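HNH nuclease domain-containing protein (Streptomyces coelicolor, PDB 5ZMO) recognises phosphorothioated DNA through its sulfur-binding domain, the part modelled here, and probably cuts DNA as a type IV restriction endonuclease. Local coordinates at residues G38-R43 with N124-Q129. Sequence-based numbering, arbitrary orientation.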
ATOM      1  N   GLY A  38      -2.381   6.998  -4.929  1.00 21.03           N
ATOM      2  CA  GLY A  38      -2.366   8.473  -4.709  1.00 25.32           C
ATOM      3  C   GLY A  38      -0.994   9.111  -4.884  1.00 23.32           C
ATOM      4  O   GLY A  38      -0.846  10.202  -5.533  1.00 24.02           O
ATOM      5  N   GLN A  39       0.026   8.419  -4.392  1.00 21.35           N
ATOM      6  CA  GLN A  39       1.423   8.900  -4.586  1.00 22.86           C
ATOM      7  C   GLN A  39       1.786   8.931  -6.095  1.00 22.60           C
ATOM      8  O   GLN A  39       2.406   9.929  -6.578  1.00 26.56           O
ATOM      9  CB  GLN A  39       2.450   8.048  -3.767  1.00 23.07           C
ATOM     10  CG  GLN A  39       2.260   8.174  -2.258  1.00 24.91           C
ATOM     11  CD  GLN A  39       2.522   9.583  -1.794  1.00 30.34           C
ATOM     12  OE1 GLN A  39       1.584  10.342  -1.442  1.00 32.58           O
ATOM     13  NE2 GLN A  39       3.786   9.975  -1.840  1.00 25.87           N
ATOM     14  N   ALA A  40       1.415   7.908  -6.866  1.00 24.06           N
ATOM     15  CA  ALA A  40       1.780   7.878  -8.298  1.00 25.37           C
ATOM     16  C   ALA A  40       1.090   9.047  -9.014  1.00 31.31           C
ATOM     17  O   ALA A  40       1.670   9.755  -9.811  1.00 30.05           O
ATOM     18  CB  ALA A  40       1.378   6.581  -8.892  1.00 24.92           C
ATOM     19  N   VAL A  41      -0.181   9.217  -8.730  1.00 29.23           N
ATOM     20  CA  VAL A  41      -0.965  10.302  -9.273  1.00 33.86           C
ATOM     21  C   VAL A  41      -0.389  11.677  -8.921  1.00 32.68           C
ATOM     22  O   VAL A  41      -0.425  12.582  -9.771  1.00 35.91           O
ATOM     23  CB  VAL A  41      -2.467  10.100  -8.861  1.00 35.05           C
ATOM     24  CG1 VAL A  41      -3.303  11.386  -8.989  1.00 43.88           C
ATOM     25  CG2 VAL A  41      -3.023   8.947  -9.701  1.00 40.42           C
ATOM     26  N   ALA A  42       0.159  11.873  -7.729  1.00 29.25           N
ATOM     27  CA  ALA A  42       0.819  13.123  -7.397  1.00 31.87           C
ATOM     28  C   ALA A  42       2.274  13.186  -7.957  1.00 34.57           C
ATOM     29  O   ALA A  42       2.947  14.133  -7.673  1.00 33.75           O
ATOM     30  CB  ALA A  42       0.842  13.347  -5.914  1.00 34.47           C
ATOM     31  N   ARG A  43       2.743  12.140  -8.651  1.00 34.25           N
ATOM     32  CA  ARG A  43       4.112  12.080  -9.238  1.00 36.57           C
ATOM     33  C   ARG A  43       5.160  12.145  -8.179  1.00 37.52           C
ATOM     34  O   ARG A  43       6.268  12.694  -8.387  1.00 35.83           O
ATOM     35  CB  ARG A  43       4.370  13.231 -10.230  1.00 41.78           C
ATOM     36  CG  ARG A  43       3.233  13.571 -11.150  1.00 43.21           C
ATOM     37  CD  ARG A  43       3.126  12.533 -12.207  1.00 46.41           C
ATOM     38  NE  ARG A  43       1.878  12.712 -12.930  1.00 60.85           N
ATOM     39  CZ  ARG A  43       1.640  12.244 -14.148  1.00 68.62           C
ATOM     40  NH1 ARG A  43       0.449  12.459 -14.696  1.00 68.04           N
ATOM     41  NH2 ARG A  43       2.588  11.590 -14.838  1.00 69.88           N
ATOM     42  N   ASN A 124       4.352   3.558 -14.005  1.00 23.82           N
ATOM     43  CA  ASN A 124       4.236   4.261 -15.335  1.00 25.59           C
ATOM     44  C   ASN A 124       2.814   4.206 -15.883  1.00 25.43           C
ATOM     45  O   ASN A 124       2.371   5.205 -16.474  1.00 25.91           O
ATOM     46  CB  ASN A 124       5.230   3.811 -16.378  1.00 25.50           C
ATOM     47  CG  ASN A 124       6.679   4.075 -15.982  1.00 26.48           C
ATOM     48  OD1 ASN A 124       7.584   3.344 -16.412  1.00 32.43           O
ATOM     49  ND2 ASN A 124       6.895   5.049 -15.146  1.00 26.46           N
ATOM     50  N   LEU A 125       2.099   3.075 -15.743  1.00 27.20           N
ATOM     51  CA  LEU A 125       0.689   3.002 -16.171  1.00 26.73           C
ATOM     52  C   LEU A 125      -0.197   4.030 -15.432  1.00 27.60           C
ATOM     53  O   LEU A 125      -0.987   4.748 -16.047  1.00 25.06           O
ATOM     54  CB  LEU A 125       0.114   1.582 -15.979  1.00 26.64           C
ATOM     55  CG  LEU A 125      -1.384   1.403 -16.110  1.00 27.33           C
ATOM     56  CD1 LEU A 125      -1.804   1.669 -17.536  1.00 29.67           C
ATOM     57  CD2 LEU A 125      -1.798   0.022 -15.694  1.00 31.17           C
ATOM     58  N   LEU A 126      -0.092   4.069 -14.077  1.00 22.93           N
ATOM     59  CA  LEU A 126      -0.825   5.020 -13.282  1.00 24.20           C
ATOM     60  C   LEU A 126      -0.614   6.474 -13.708  1.00 26.24           C
ATOM     61  O   LEU A 126      -1.545   7.262 -13.679  1.00 25.41           O
ATOM     62  CB  LEU A 126      -0.489   4.864 -11.766  1.00 27.12           C
ATOM     63  CG  LEU A 126      -1.213   3.741 -11.032  1.00 32.41           C
ATOM     64  CD1 LEU A 126      -1.721   2.580 -11.824  1.00 34.00           C
ATOM     65  CD2 LEU A 126      -0.451   3.273  -9.797  1.00 32.63           C
ATOM     66  N   ARG A 127       0.616   6.842 -14.013  1.00 26.33           N
ATOM     67  CA  ARG A 127       0.877   8.244 -14.366  1.00 29.94           C
ATOM     68  C   ARG A 127       0.358   8.552 -15.771  1.00 30.53           C
ATOM     69  O   ARG A 127      -0.154   9.670 -16.039  1.00 32.50           O
ATOM     70  CB  ARG A 127       2.370   8.505 -14.441  1.00 34.74           C
ATOM     71  CG  ARG A 127       3.206   8.038 -13.297  1.00 39.94           C
ATOM     72  CD  ARG A 127       4.542   7.665 -13.964  1.00 47.06           C
ATOM     73  NE  ARG A 127       5.419   8.788 -13.853  1.00 47.77           N
ATOM     74  CZ  ARG A 127       6.570   8.965 -14.464  1.00 37.94           C
ATOM     75  NH1 ARG A 127       7.209  10.058 -14.105  1.00 32.84           N
ATOM     76  NH2 ARG A 127       7.121   8.076 -15.303  1.00 38.18           N
ATOM     77  N   SER A 128       0.577   7.603 -16.672  1.00 27.84           N
ATOM     78  CA  SER A 128       0.158   7.727 -18.078  1.00 30.30           C
ATOM     79  C   SER A 128      -1.327   7.551 -18.370  1.00 32.42           C
ATOM     80  O   SER A 128      -1.844   8.172 -19.334  1.00 30.97           O
ATOM     81  CB  SER A 128       0.985   6.818 -18.955  1.00 29.25           C
ATOM     82  OG  SER A 128       0.592   5.463 -18.899  1.00 34.47           O
ATOM     83  N   GLN A 129      -2.026   6.716 -17.591  1.00 27.33           N
ATOM     84  CA  GLN A 129      -3.445   6.435 -17.815  1.00 26.74           C
ATOM     85  C   GLN A 129      -4.160   6.652 -16.526  1.00 30.76           C
ATOM     86  O   GLN A 129      -4.308   5.698 -15.695  1.00 30.72           O
ATOM     87  CB  GLN A 129      -3.647   5.012 -18.331  1.00 27.30           C
ATOM     88  CG  GLN A 129      -3.014   4.713 -19.673  1.00 32.43           C
ATOM     89  CD  GLN A 129      -3.803   5.334 -20.819  1.00 38.01           C
ATOM     90  OE1 GLN A 129      -3.439   6.392 -21.395  1.00 41.87           O
ATOM     91  NE2 GLN A 129      -4.845   4.660 -21.190  1.00 35.02           N
TER
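Arg43 and Arg127 both set CG anti to the carbonyl carbon and bend at chi2; Arg43 then stays extended at chi3 (169°), which carries its guanidinium across to the backbone of Arg127, whereas Arg127 bends again and turns its head aside, the two planes 56° apart. NH1 of Arg43 makes a weak, strongly bent hydrogen bond to O of Arg127, 3.2 Å long with an N-H...O angle of 121°. One face of the Arg43 guanidinium lies against CA of Arg127. NH2 of Arg43 comes unusually close to CB of Arg127, 3.1 Å, so the exact placing of this exposed group is doubtful. NH2 of Arg127 has a long, weak ion pair with a phosphate ion, probably from the crystallisation liquor. The buried part of the contact is apolar: CB of Ala40 meets CB of Leu126 at 3.8 Å, and CD2 of Leu126 flanks the same methyl. Arg43 itself ends helix 28-41 in a Schellman motif. This is helix-end packing within the sulfur-binding domain, its nearest atom about 20 Å from the bound DNA: the C-terminal end of helix 28-41 meets that of helix 120-128, just before helix 130-144, with Leu126 also touching Leu118, just beyond strand 115-117.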